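Local coordinates for orotidine 5'-phosphate decarboxylase (Pyrococcus horikoshii, PDB 2CZD), which probably catalyses the decarboxylation of orotidine 5'-monophosphate to uridine 5'-monophosphate, the last step of de novo UMP biosynthesis, at residues K158-I164 with G178-I183; E101-E107 with I131-I137; G168-K172 with I201-G207; V106-H110 with P139-R145; I2-V8 with A187-A191. All coordinates share one frame; numbering follows the deposited sequence.

Interaction 1: residues K158-I164 with G178-I183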
# COMPACT_ATOMS: atom_id res chain seq x y z
N LYS B 158 -10.46 19.36 2.61
CA LYS B 158 -9.18 20.05 2.74
C LYS B 158 -8.14 19.58 1.72
O LYS B 158 -8.27 18.52 1.10
CB LYS B 158 -8.58 19.82 4.14
CG LYS B 158 -9.50 20.09 5.33
CD LYS B 158 -9.86 21.54 5.43
CE LYS B 158 -10.74 21.78 6.67
NZ LYS B 158 -11.18 23.20 6.82
N ILE B 159 -7.13 20.42 1.53
CA ILE B 159 -6.03 20.09 0.65
C ILE B 159 -4.73 20.13 1.47
O ILE B 159 -4.47 21.10 2.21
CB ILE B 159 -5.93 21.09 -0.51
CG1 ILE B 159 -7.10 20.86 -1.45
CG2 ILE B 159 -4.62 20.89 -1.28
CD1 ILE B 159 -7.13 21.86 -2.63
N LEU B 160 -3.95 19.07 1.36
CA LEU B 160 -2.65 18.99 2.04
C LEU B 160 -1.63 19.03 0.91
O LEU B 160 -1.72 18.26 -0.03
CB LEU B 160 -2.53 17.67 2.83
CG LEU B 160 -3.47 17.54 4.03
CD1 LEU B 160 -4.82 17.00 3.56
CD2 LEU B 160 -2.89 16.58 5.07
N ALA B 161 -0.64 19.92 1.02
CA ALA B 161 0.33 20.10 -0.07
C ALA B 161 1.80 19.88 0.28
O ALA B 161 2.39 20.65 1.05
CB ALA B 161 0.18 21.49 -0.68
N PRO B 162 2.39 18.80 -0.26
CA PRO B 162 3.80 18.49 -0.03
C PRO B 162 4.61 19.15 -1.16
O PRO B 162 4.05 19.73 -2.10
CB PRO B 162 3.85 16.97 -0.15
CG PRO B 162 2.85 16.70 -1.27
CD PRO B 162 1.72 17.70 -0.98
N GLY B 163 5.94 19.08 -1.05
CA GLY B 163 6.80 19.57 -2.12
C GLY B 163 6.89 21.06 -2.39
O GLY B 163 7.20 21.46 -3.52
N ILE B 164 6.63 21.86 -1.37
CA ILE B 164 6.68 23.32 -1.51
C ILE B 164 8.14 23.74 -1.66
O ILE B 164 9.03 23.19 -0.99
CB ILE B 164 6.07 23.99 -0.25
CG1 ILE B 164 4.63 23.50 -0.05
CG2 ILE B 164 6.11 25.54 -0.40
CD1 ILE B 164 3.80 23.59 -1.30
N GLY B 178 -4.75 27.54 -2.01
CA GLY B 178 -5.72 26.51 -1.65
C GLY B 178 -5.25 25.45 -0.69
O GLY B 178 -6.02 24.54 -0.33
N ALA B 179 -4.00 25.52 -0.26
CA ALA B 179 -3.52 24.52 0.67
C ALA B 179 -3.95 24.80 2.11
O ALA B 179 -3.62 25.86 2.67
CB ALA B 179 -1.98 24.42 0.62
N ASP B 180 -4.69 23.87 2.72
CA ASP B 180 -5.03 24.02 4.13
C ASP B 180 -3.85 23.66 5.03
O ASP B 180 -3.71 24.19 6.13
CB ASP B 180 -6.22 23.14 4.49
CG ASP B 180 -7.47 23.56 3.77
OD1 ASP B 180 -7.81 22.93 2.75
OD2 ASP B 180 -8.10 24.56 4.22
N TYR B 181 -3.04 22.71 4.56
CA TYR B 181 -1.85 22.24 5.26
C TYR B 181 -0.70 22.12 4.28
O TYR B 181 -0.90 21.80 3.09
CB TYR B 181 -2.06 20.83 5.84
CG TYR B 181 -3.19 20.74 6.83
CD1 TYR B 181 -2.96 20.92 8.20
CD2 TYR B 181 -4.50 20.49 6.40
CE1 TYR B 181 -4.00 20.85 9.12
CE2 TYR B 181 -5.54 20.42 7.30
CZ TYR B 181 -5.29 20.60 8.65
OH TYR B 181 -6.33 20.55 9.55
N ILE B 182 0.50 22.37 4.79
CA ILE B 182 1.72 22.24 4.03
C ILE B 182 2.42 21.03 4.67
O ILE B 182 2.56 20.99 5.90
CB ILE B 182 2.63 23.48 4.21
CG1 ILE B 182 1.90 24.73 3.71
CG2 ILE B 182 3.92 23.27 3.45
CD1 ILE B 182 1.51 24.65 2.26
N ILE B 183 2.82 20.05 3.86
CA ILE B 183 3.53 18.87 4.37
C ILE B 183 5.02 19.16 4.21
O ILE B 183 5.50 19.42 3.10
CB ILE B 183 3.15 17.60 3.58
CG1 ILE B 183 1.67 17.29 3.82
CG2 ILE B 183 4.05 16.44 3.96
CD1 ILE B 183 1.15 16.20 2.90
O HOH W 1 7.24 17.74 1.22
O HOH W 2 7.01 21.14 1.48
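Ile159 O is gripped by two backbone donors from the facing segment, Asp180 N and Tyr181 N, and from there strands 158-161 and 181-183 run on as parallel neighbours. Ala161 N donates to Tyr181 O at 2.8 Å, and Ile183 N returns to Ala161 O at 2.9 Å, reaching that carbonyl from well above its plane. Beyond the last strand bond, water takes over: two waters donate to Ile183 O and accept from Gly163 N and Ile164 N, residues of the substrate-binding loop.

The one side-chain hydrogen bond comes from Asp180. With CG beside its own backbone N (chi1 -65°), the carboxylate swings over to Ile159 N, which donates to Asp180 OD1 at 2.9 Å on the anti lone pair. Lys158 crosses this carboxylate at about a right angle, its CD resting 3.5 Å from Asp180 CG, while the ammonium stays beyond salt-bridge range. With an alanine here, Ile159 N would probably lose its acceptor, and the strand pair its side-chain tie.

Apolar contacts follow the alternation of the sheet. Leu160 and Tyr181 lie side by side on one face, Leu160 CG to Tyr181 CD2 3.9 Å, while Ala161 CB meets Ala179 CB; the side chains of Ile164 and Ile182 cross at about a right angle, Ile164 CG1 3.6 Å from Ile182 CG2. Helix 170-177 links the strands in a right-handed beta-alpha-beta unit of the TIM barrel. Main-chain bonds thus fix the register, the carboxylate adds a side-chain bond ahead of strand 181-183, and the waters carry the pairing on into the substrate-binding loop.

Interaction 2: residues E101-E107 with I131-I137; sequences EIIMVVE and IEPFGVI
Met104 lays its side chain across Pro133 at about a right angle. Its CB lies 4.3 Å from Val136 CG1, the neighbour on the same side of the sheet. CG, placed anti to the carbonyl carbon (chi1 -65°), runs past the rim of the proline ring, close to its CB and CG. The sulfur settles closest, with Met104 SD 3.6 Å from Pro133 CG, and also touches Ile131 CG2. A bend at the last torsion (chi3 64°) then carries Met104 CE to Ile131 CD1, 4.2 Å away, at the end of helix 121-131. Val127 of that helix also packs against the methionine.

The backbones beneath belong to strands 101-105 and 135-137, parallel neighbours in the eight-stranded TIM barrel and joined by helix 121-131 as a beta-alpha-beta unit. Met104 N donates to Gly135 O at 2.9 Å; the bonds from Phe134 N to Ile102 O and from Ile137 N to Met104 O are weak.

Ile102 meets the same proline at CB, Ile102 CG1 to Pro133 CB 3.6 Å, with CG1 wedged between its backbone N and carbonyl carbon (chi1 59°). On the opposite sheet face, Ile103 CG1 lies at the edge of the Phe134 ring, and its CG2 meets Ile137 CG1. One water accepts from Val106 N and donates to Glu107 O and Ile137 O, bridging the strand ends where the backbones diverge.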
# COMPACT_ATOMS: atom_id res chain seq x y z
N GLU B 101 -11.18 8.76 9.81
CA GLU B 101 -11.07 9.76 8.76
C GLU B 101 -10.00 9.43 7.75
O GLU B 101 -8.96 8.85 8.06
CB GLU B 101 -10.85 11.15 9.37
CG GLU B 101 -12.05 11.57 10.23
CD GLU B 101 -11.95 12.98 10.75
OE1 GLU B 101 -12.19 13.91 9.95
OE2 GLU B 101 -11.63 13.16 11.95
N ILE B 102 -10.27 9.81 6.50
CA ILE B 102 -9.38 9.50 5.42
C ILE B 102 -8.97 10.69 4.60
O ILE B 102 -9.62 11.74 4.60
CB ILE B 102 -10.03 8.48 4.44
CG1 ILE B 102 -11.34 9.04 3.87
CG2 ILE B 102 -10.28 7.15 5.17
CD1 ILE B 102 -11.86 8.29 2.61
N ILE B 103 -7.86 10.53 3.89
CA ILE B 103 -7.32 11.54 2.98
C ILE B 103 -7.12 10.74 1.69
O ILE B 103 -6.49 9.69 1.72
CB ILE B 103 -5.97 12.09 3.47
CG1 ILE B 103 -6.21 12.97 4.71
CG2 ILE B 103 -5.26 12.89 2.33
CD1 ILE B 103 -4.96 13.27 5.51
N MET B 104 -7.65 11.22 0.57
CA MET B 104 -7.57 10.48 -0.69
C MET B 104 -6.52 10.96 -1.66
O MET B 104 -6.27 12.14 -1.79
CB MET B 104 -8.95 10.50 -1.39
CG MET B 104 -10.02 9.76 -0.61
SD MET B 104 -11.69 9.99 -1.29
CE MET B 104 -11.53 9.21 -2.93
N VAL B 105 -5.91 10.01 -2.38
CA VAL B 105 -4.90 10.34 -3.38
C VAL B 105 -5.61 10.54 -4.71
O VAL B 105 -6.25 9.61 -5.24
CB VAL B 105 -3.88 9.19 -3.58
CG1 VAL B 105 -2.93 9.52 -4.75
CG2 VAL B 105 -3.11 8.92 -2.29
N VAL B 106 -5.48 11.74 -5.26
CA VAL B 106 -6.08 12.04 -6.55
C VAL B 106 -5.06 12.42 -7.61
O VAL B 106 -5.37 12.47 -8.79
CB VAL B 106 -7.13 13.18 -6.42
CG1 VAL B 106 -8.16 12.81 -5.38
CG2 VAL B 106 -6.45 14.52 -6.09
N GLU B 107 -3.83 12.67 -7.18
CA GLU B 107 -2.76 13.06 -8.10
C GLU B 107 -1.44 12.77 -7.38
O GLU B 107 -1.35 12.94 -6.16
CB GLU B 107 -2.88 14.55 -8.41
CG GLU B 107 -1.88 15.04 -9.44
CD GLU B 107 -2.11 16.50 -9.83
OE1 GLU B 107 -3.24 16.84 -10.21
OE2 GLU B 107 -1.15 17.29 -9.77
N ILE B 131 -17.44 11.07 -2.06
CA ILE B 131 -17.13 10.48 -0.77
C ILE B 131 -16.95 11.48 0.38
O ILE B 131 -17.26 11.17 1.53
CB ILE B 131 -15.87 9.58 -0.90
CG1 ILE B 131 -16.27 8.30 -1.66
CG2 ILE B 131 -15.30 9.22 0.48
CD1 ILE B 131 -15.13 7.36 -1.95
N GLU B 132 -16.48 12.68 0.04
CA GLU B 132 -16.22 13.73 1.02
C GLU B 132 -15.26 13.30 2.15
O GLU B 132 -15.62 13.23 3.32
CB GLU B 132 -17.53 14.29 1.61
CG GLU B 132 -18.43 14.90 0.55
CD GLU B 132 -19.77 15.39 1.11
OE1 GLU B 132 -20.57 15.92 0.31
OE2 GLU B 132 -20.04 15.23 2.32
N PRO B 133 -14.01 12.95 1.78
CA PRO B 133 -13.00 12.55 2.77
C PRO B 133 -12.58 13.83 3.52
O PRO B 133 -12.99 14.94 3.15
CB PRO B 133 -11.84 12.05 1.90
CG PRO B 133 -11.93 12.98 0.70
CD PRO B 133 -13.44 12.99 0.42
N PHE B 134 -11.77 13.67 4.55
CA PHE B 134 -11.27 14.84 5.27
C PHE B 134 -10.49 15.72 4.29
O PHE B 134 -10.59 16.95 4.32
CB PHE B 134 -10.34 14.42 6.41
CG PHE B 134 -9.60 15.57 7.06
CD1 PHE B 134 -8.27 15.84 6.73
CD2 PHE B 134 -10.23 16.39 7.99
CE1 PHE B 134 -7.57 16.89 7.32
CE2 PHE B 134 -9.54 17.44 8.58
CZ PHE B 134 -8.20 17.70 8.25
N GLY B 135 -9.69 15.09 3.43
CA GLY B 135 -8.91 15.86 2.48
C GLY B 135 -8.32 15.05 1.35
O GLY B 135 -8.57 13.85 1.24
N VAL B 136 -7.57 15.74 0.50
CA VAL B 136 -6.86 15.13 -0.62
C VAL B 136 -5.49 15.77 -0.66
O VAL B 136 -5.26 16.83 -0.06
CB VAL B 136 -7.54 15.34 -2.00
CG1 VAL B 136 -8.94 14.75 -1.99
CG2 VAL B 136 -7.57 16.82 -2.37
N ILE B 137 -4.56 15.12 -1.35
CA ILE B 137 -3.21 15.65 -1.48
C ILE B 137 -3.03 16.34 -2.84
O ILE B 137 -3.51 15.86 -3.87
CB ILE B 137 -2.17 14.53 -1.31
CG1 ILE B 137 -2.19 14.05 0.15
CG2 ILE B 137 -0.79 15.01 -1.74
CD1 ILE B 137 -1.24 12.92 0.43
O HOH W 3 -12.97 11.24 6.31
O HOH W 4 -3.54 13.38 -4.08

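Interaction 3: residues G168-K172 with I201-G207; sequences GGKAK and IYDEIRG
Glu204 reaches out from helix 194-205 and lays its carboxylate against the first turn of helix 170-177. Its CG stands anti to the backbone N and the chain stays extended beyond it, which brings both oxygens to the helix start. Glu204 OE2 accepts from Lys172 N at 3.0 Å through its anti lone pair, in a nearly straight bond (171°). Glu204 OE1 takes the N-H of Gly169, the N-cap residue, with Gly169 N at 3.1 Å; this donor stands 49° out of the carboxylate plane, so the two oxygens are approached quite differently. A water donates to OE1 and accepts weakly from Ala171 N. Gly169 has positive phi, and a side chain on it would press against the preceding carbonyl oxygen.

Lys172 runs obliquely toward the C-terminal end of the partner helix. Its CB lies beside the Glu204 carboxylate and carbonyl, and a bend at chi3 (-73°) turns the tip toward Gly207, just past the helix end, where Lys172 NZ makes a weak bond to Gly207 O at 3.0 Å. The lysine therefore does not pair with the Glu204 carboxylate, its NZ being 6.9 Å from Glu204 OE2. Between these polar arms Ala171 points its methyl at the helix, Ala171 CB meeting Ile205 CG1 at 4.1 Å and also Ile201 CG2.

Residues 168-172 belong to the substrate-binding segment after strand 158-161, a position where TIM barrels commonly bind phosphate. A carboxylate on the amide N-H groups of a helix start probably gains from the helix dipole, and here it ties that segment to the C-terminal helix.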
# COMPACT_ATOMS: atom_id res chain seq x y z
N GLY B 168 11.55 32.07 -0.33
CA GLY B 168 10.71 32.83 0.57
C GLY B 168 9.43 33.17 -0.16
O GLY B 168 9.45 33.57 -1.34
N GLY B 169 8.31 32.98 0.53
CA GLY B 169 7.01 33.27 -0.03
C GLY B 169 6.27 32.04 -0.55
O GLY B 169 5.04 32.04 -0.60
N LYS B 170 7.02 31.00 -0.90
CA LYS B 170 6.40 29.78 -1.43
C LYS B 170 5.37 29.13 -0.52
O LYS B 170 4.34 28.66 -1.01
CB LYS B 170 7.47 28.73 -1.78
CG LYS B 170 8.41 29.12 -2.91
CD LYS B 170 7.67 29.33 -4.20
CE LYS B 170 8.63 29.63 -5.35
NZ LYS B 170 7.87 29.99 -6.57
N ALA B 171 5.65 29.05 0.78
CA ALA B 171 4.72 28.41 1.72
C ALA B 171 3.44 29.22 1.85
O ALA B 171 2.33 28.69 1.74
CB ALA B 171 5.37 28.21 3.09
N LYS B 172 3.59 30.53 2.07
CA LYS B 172 2.41 31.38 2.17
C LYS B 172 1.62 31.35 0.85
O LYS B 172 0.38 31.35 0.85
CB LYS B 172 2.81 32.83 2.49
CG LYS B 172 1.62 33.77 2.54
CD LYS B 172 2.05 35.24 2.44
CE LYS B 172 2.71 35.71 3.70
NZ LYS B 172 2.81 37.21 3.76
N ILE B 201 8.82 28.47 9.16
CA ILE B 201 7.80 28.20 8.14
C ILE B 201 6.43 28.67 8.64
O ILE B 201 5.69 29.34 7.92
CB ILE B 201 7.76 26.70 7.80
CG1 ILE B 201 9.13 26.30 7.23
CG2 ILE B 201 6.62 26.40 6.80
CD1 ILE B 201 9.39 24.78 7.17
N TYR B 202 6.11 28.32 9.88
CA TYR B 202 4.87 28.73 10.51
C TYR B 202 4.73 30.26 10.46
O TYR B 202 3.67 30.77 10.09
CB TYR B 202 4.85 28.21 11.96
CG TYR B 202 3.67 28.69 12.77
CD1 TYR B 202 3.68 29.94 13.38
CD2 TYR B 202 2.55 27.87 12.94
CE1 TYR B 202 2.61 30.37 14.16
CE2 TYR B 202 1.46 28.30 13.71
CZ TYR B 202 1.50 29.55 14.31
OH TYR B 202 0.44 29.98 15.09
N ASP B 203 5.80 30.97 10.80
CA ASP B 203 5.77 32.44 10.77
C ASP B 203 5.53 33.00 9.37
O ASP B 203 4.87 34.03 9.21
CB ASP B 203 7.07 33.02 11.33
CG ASP B 203 7.16 32.90 12.85
OD1 ASP B 203 6.12 32.66 13.51
OD2 ASP B 203 8.29 33.07 13.37
N GLU B 204 6.06 32.36 8.33
CA GLU B 204 5.81 32.86 7.00
C GLU B 204 4.33 32.70 6.65
O GLU B 204 3.71 33.62 6.13
CB GLU B 204 6.65 32.13 5.94
CG GLU B 204 6.32 32.64 4.54
CD GLU B 204 7.07 31.95 3.42
OE1 GLU B 204 8.32 31.94 3.45
OE2 GLU B 204 6.40 31.44 2.50
N ILE B 205 3.78 31.54 6.97
CA ILE B 205 2.38 31.25 6.69
C ILE B 205 1.45 32.21 7.42
O ILE B 205 0.46 32.69 6.85
CB ILE B 205 2.05 29.79 7.09
CG1 ILE B 205 2.82 28.83 6.19
CG2 ILE B 205 0.54 29.53 7.01
CD1 ILE B 205 2.71 27.38 6.59
N ARG B 206 1.76 32.50 8.68
CA ARG B 206 0.92 33.40 9.45
C ARG B 206 1.33 34.86 9.34
O ARG B 206 0.78 35.72 10.02
CB ARG B 206 0.89 32.95 10.92
CG ARG B 206 0.11 31.65 11.13
CD ARG B 206 -1.34 31.79 10.62
NE ARG B 206 -2.07 30.52 10.55
CZ ARG B 206 -2.38 29.77 11.61
NH1 ARG B 206 -2.03 30.16 12.83
NH2 ARG B 206 -3.05 28.64 11.45
N GLY B 207 2.29 35.15 8.46
CA GLY B 207 2.75 36.52 8.30
C GLY B 207 2.11 37.24 7.12
O GLY B 207 1.45 36.57 6.30
O HOH W 5 8.75 29.56 1.87

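Interaction 4: residues V106-H110 with P139-R145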
# COMPACT_ATOMS: atom_id res chain seq x y z
N VAL B 106 -5.48 11.74 -5.26
CA VAL B 106 -6.08 12.04 -6.55
C VAL B 106 -5.06 12.42 -7.61
O VAL B 106 -5.37 12.47 -8.79
CB VAL B 106 -7.13 13.18 -6.42
CG1 VAL B 106 -8.16 12.81 -5.38
CG2 VAL B 106 -6.45 14.52 -6.09
N GLU B 107 -3.83 12.67 -7.18
CA GLU B 107 -2.76 13.06 -8.10
C GLU B 107 -1.44 12.77 -7.38
O GLU B 107 -1.35 12.94 -6.16
CB GLU B 107 -2.88 14.55 -8.41
CG GLU B 107 -1.88 15.04 -9.44
CD GLU B 107 -2.11 16.50 -9.83
OE1 GLU B 107 -3.24 16.84 -10.21
OE2 GLU B 107 -1.15 17.29 -9.77
N MET B 108 -0.42 12.33 -8.13
CA MET B 108 0.87 12.06 -7.51
C MET B 108 2.01 12.90 -8.09
O MET B 108 1.88 13.48 -9.17
CB MET B 108 1.17 10.57 -7.54
CG MET B 108 0.35 9.87 -6.47
SD MET B 108 0.62 8.08 -6.42
CE MET B 108 2.08 8.00 -5.36
N SER B 109 3.11 12.94 -7.34
CA SER B 109 4.27 13.78 -7.66
C SER B 109 5.41 13.25 -8.52
O SER B 109 6.15 14.02 -9.12
CB SER B 109 4.88 14.29 -6.33
OG SER B 109 3.87 14.55 -5.36
N HIS B 110 5.55 11.93 -8.57
CA HIS B 110 6.65 11.32 -9.31
C HIS B 110 6.43 11.18 -10.82
O HIS B 110 5.29 11.25 -11.30
CB HIS B 110 6.92 9.94 -8.73
CG HIS B 110 5.77 9.00 -8.89
ND1 HIS B 110 4.53 9.23 -8.33
CD2 HIS B 110 5.67 7.82 -9.55
CE1 HIS B 110 3.71 8.24 -8.64
NE2 HIS B 110 4.38 7.37 -9.38
N PRO B 139 0.06 17.65 -5.03
CA PRO B 139 1.52 17.77 -5.16
C PRO B 139 1.74 19.27 -5.24
O PRO B 139 1.36 19.90 -6.23
CB PRO B 139 1.79 17.07 -6.49
CG PRO B 139 0.75 15.95 -6.49
CD PRO B 139 -0.49 16.67 -5.98
N GLY B 140 2.30 19.84 -4.17
CA GLY B 140 2.53 21.26 -4.09
C GLY B 140 3.77 21.73 -4.81
O GLY B 140 4.07 22.93 -4.82
N THR B 141 4.49 20.78 -5.39
CA THR B 141 5.70 21.07 -6.14
C THR B 141 5.48 22.36 -6.91
O THR B 141 5.95 23.43 -6.51
CB THR B 141 6.01 19.94 -7.13
OG1 THR B 141 6.67 20.48 -8.28
CG2 THR B 141 4.72 19.26 -7.57
N ARG B 142 4.76 22.26 -8.03
CA ARG B 142 4.43 23.42 -8.84
C ARG B 142 3.05 23.87 -8.39
O ARG B 142 2.09 23.09 -8.43
CB ARG B 142 4.44 23.07 -10.33
CG ARG B 142 3.91 21.69 -10.66
CD ARG B 142 4.88 20.98 -11.60
NE ARG B 142 5.16 21.78 -12.79
CZ ARG B 142 6.12 21.50 -13.68
NH1 ARG B 142 6.91 20.45 -13.51
NH2 ARG B 142 6.29 22.29 -14.74
N PRO B 143 2.93 25.13 -7.93
CA PRO B 143 1.68 25.72 -7.45
C PRO B 143 0.44 25.38 -8.23
O PRO B 143 -0.46 24.73 -7.69
CB PRO B 143 1.98 27.23 -7.46
CG PRO B 143 3.08 27.36 -8.48
CD PRO B 143 3.94 26.17 -8.15
N GLU B 144 0.38 25.80 -9.49
CA GLU B 144 -0.78 25.56 -10.33
C GLU B 144 -1.65 24.38 -9.93
O GLU B 144 -2.86 24.50 -9.99
CB GLU B 144 -0.36 25.41 -11.80
CG GLU B 144 -1.46 24.84 -12.70
CD GLU B 144 -1.09 24.78 -14.18
OE1 GLU B 144 0.07 24.43 -14.49
OE2 GLU B 144 -1.97 25.08 -15.02
N ARG B 145 -1.04 23.26 -9.51
CA ARG B 145 -1.82 22.08 -9.14
C ARG B 145 -2.68 22.25 -7.89
O ARG B 145 -3.73 21.62 -7.78
CB ARG B 145 -0.92 20.86 -8.97
CG ARG B 145 -0.02 20.57 -10.15
CD ARG B 145 -0.80 20.53 -11.45
NE ARG B 145 -1.85 19.52 -11.44
CZ ARG B 145 -2.80 19.43 -12.37
NH1 ARG B 145 -2.84 20.28 -13.38
NH2 ARG B 145 -3.72 18.48 -12.29
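Glu107 and Arg145 form a two-bonded salt bridge, the guanidinium presenting its side, NE and one NH, to the carboxylate. Arg145 NH2 donates to Glu107 OE1 at 2.7 Å (165°) and Arg145 NE donates to Glu107 OE2 at 2.9 Å, one nitrogen to each oxygen, both on the syn side. OE1 lies in the guanidinium plane at its edge, but the two flat groups are turned 38° against each other, so NH2 sits well out of the carboxylate plane and the pairing is twisted. Glu107 reaches across with CG anti to its backbone N (chi1 -175°), whereas the arginine chain folds back through bends at chi2 and chi3. That fold also brings its aliphatic part alongside the acid, Arg145 CG to Glu107 OE2 3.5 Å. The two bonds satisfy both oxygens of a buried carboxylate, and Tyr148 adds a cation-pi contact to the arginine.

Glu107 and Pro139 sit in the loops after strands 101-105 and 135-137, and Arg145 near the start of helix 144-150, at the C-terminal ends of the barrel strands where TIM-barrel enzymes place their active sites. Ser109 is a substrate-binding residue, and Met108 lies near Lys59, the proton donor.

The apolar part is the ring of Pro139, which wedges against the 107-109 backbone. Pro139 CG lies 3.7 Å from Met108 C and its CD faces Glu107 O, while CG and CB lie beside Ser109 OG, the nearest being Pro139 CB at 3.5 Å. Farther along the same loop, His110 NE2 hydrogen-bonds Val88 O of the second subunit, and Met108 packs on Ile63 of that subunit.

Interaction 5: residues I2-V8 with A187-A191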
# COMPACT_ATOMS: atom_id res chain seq x y z
N ILE B 2 1.11 23.17 9.50
CA ILE B 2 2.15 22.28 9.02
C ILE B 2 1.94 20.83 9.41
O ILE B 2 1.61 20.54 10.55
CB ILE B 2 3.52 22.74 9.59
CG1 ILE B 2 3.82 24.15 9.11
CG2 ILE B 2 4.64 21.76 9.21
CD1 ILE B 2 5.04 24.77 9.79
N VAL B 3 2.13 19.93 8.44
CA VAL B 3 2.07 18.50 8.69
C VAL B 3 3.52 18.06 8.59
O VAL B 3 4.15 18.21 7.55
CB VAL B 3 1.25 17.74 7.62
CG1 VAL B 3 1.43 16.23 7.82
CG2 VAL B 3 -0.24 18.14 7.77
N LEU B 4 4.07 17.53 9.68
CA LEU B 4 5.46 17.08 9.68
C LEU B 4 5.55 15.63 9.20
O LEU B 4 4.99 14.74 9.85
CB LEU B 4 6.05 17.17 11.10
CG LEU B 4 7.46 16.59 11.22
CD1 LEU B 4 8.43 17.42 10.39
CD2 LEU B 4 7.88 16.61 12.70
N ALA B 5 6.23 15.43 8.08
CA ALA B 5 6.47 14.07 7.54
C ALA B 5 7.66 13.60 8.38
O ALA B 5 8.83 13.91 8.08
CB ALA B 5 6.83 14.14 6.06
N LEU B 6 7.34 12.85 9.43
CA LEU B 6 8.33 12.39 10.40
C LEU B 6 9.05 11.14 9.94
O LEU B 6 8.90 10.04 10.51
CB LEU B 6 7.65 12.15 11.75
CG LEU B 6 8.59 11.90 12.93
CD1 LEU B 6 9.44 13.15 13.16
CD2 LEU B 6 7.77 11.59 14.17
N ASP B 7 9.86 11.33 8.91
CA ASP B 7 10.58 10.23 8.29
C ASP B 7 11.95 10.05 8.92
O ASP B 7 12.98 10.11 8.25
CB ASP B 7 10.66 10.48 6.78
CG ASP B 7 9.29 10.53 6.11
OD1 ASP B 7 8.31 10.04 6.72
OD2 ASP B 7 9.19 11.05 4.98
N VAL B 8 11.92 9.82 10.23
CA VAL B 8 13.10 9.61 11.05
C VAL B 8 12.90 8.19 11.54
O VAL B 8 12.10 7.93 12.44
CB VAL B 8 13.10 10.60 12.22
CG1 VAL B 8 14.22 10.27 13.21
CG2 VAL B 8 13.25 12.01 11.67
N ALA B 187 13.25 19.53 5.83
CA ALA B 187 13.49 20.93 6.16
C ALA B 187 13.35 21.14 7.65
O ALA B 187 13.99 22.03 8.22
CB ALA B 187 12.55 21.83 5.40
N ILE B 188 12.52 20.32 8.29
CA ILE B 188 12.36 20.41 9.73
C ILE B 188 13.10 19.31 10.49
O ILE B 188 13.94 19.61 11.34
CB ILE B 188 10.86 20.34 10.12
CG1 ILE B 188 10.17 21.64 9.70
CG2 ILE B 188 10.71 20.22 11.62
CD1 ILE B 188 8.63 21.58 9.86
N TYR B 189 12.84 18.04 10.19
CA TYR B 189 13.48 17.00 11.00
C TYR B 189 14.98 16.86 10.92
O TYR B 189 15.59 16.35 11.86
CB TYR B 189 12.82 15.62 10.81
CG TYR B 189 12.92 14.98 9.44
CD1 TYR B 189 11.80 14.88 8.61
CD2 TYR B 189 14.11 14.39 9.01
CE1 TYR B 189 11.85 14.21 7.40
CE2 TYR B 189 14.18 13.72 7.81
CZ TYR B 189 13.05 13.63 7.00
OH TYR B 189 13.10 12.98 5.79
N ASN B 190 15.59 17.32 9.83
CA ASN B 190 17.05 17.24 9.69
C ASN B 190 17.70 18.62 9.88
O ASN B 190 18.88 18.80 9.60
CB ASN B 190 17.43 16.64 8.33
CG ASN B 190 17.50 15.12 8.36
OD1 ASN B 190 17.65 14.47 7.32
ND2 ASN B 190 17.39 14.53 9.56
N ALA B 191 16.92 19.59 10.35
CA ALA B 191 17.47 20.94 10.57
C ALA B 191 18.36 20.95 11.81
O ALA B 191 18.23 20.10 12.68
CB ALA B 191 16.33 21.96 10.75
O HOH W 6 14.18 10.54 5.69
O HOH W 7 10.89 12.78 4.18
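Tyr189 pushes its ring into the hollow formed where the chain turns after strand 2-5, with Ala5, Asp7 and Val8 round it. Ala5 O sits at the ring edge, 3.1 Å from Tyr189 CE1, while the Asp7 backbone carbonyl carbon lies over one face, offset toward the rim. Val8 slides past in the opposite sense, its CG2 3.7 Å from Tyr189 CD2. CG of the tyrosine stands between its backbone N and carbonyl carbon (chi1 65°), which aims the ring at this turn, built from two successive inverse gamma turns centred on Leu6 and Asp7.

Strand 2-5 opens the TIM barrel and the short helix 186-189 follows its last strand, so the contact lies beside the seam where the last strand pairs with the first; Asp7 is a substrate-binding residue. Two waters, each 2.7 Å from Tyr189 OH, link the hydroxyl to Asp7, one donating to OD2 and the other to O. A leucine in place of Tyr189 would probably leave both waters without their hydroxyl partner and part of the hollow at the turn unfilled.

Nearer the start of strand 2-5, Leu4 CD1 nestles against Ile188 at 3.8 Å from CG2, and Ile188 CD1 meets Ile2 CG2 at 4.0 Å.

In the fold
The five contacts belong to one TIM barrel. Interactions 2 and 1 join strand pairs 101-105/135-137 and 158-161/181-184 in series along the chain, their centres about 12 Å apart; strands 135-137 and 158-161 are neighbours, so four consecutive strands are linked. Interaction 5, its centre about 14 Å from that of interaction 1, sits at the closure, where strand 181-184 pairs with strand 2-5. Interaction 4 shares Val106 and Glu107 with interaction 2 and touches interaction 1 through Gly140. Interaction 3 lies outside, packing helix 170-177 on helix 194-205, and touches interactions 1 and 5 through Ile182 and Ile2. Substrate-binding residues occur in interactions 1, 3, 4 and 5, which probably help to shape the substrate-binding end.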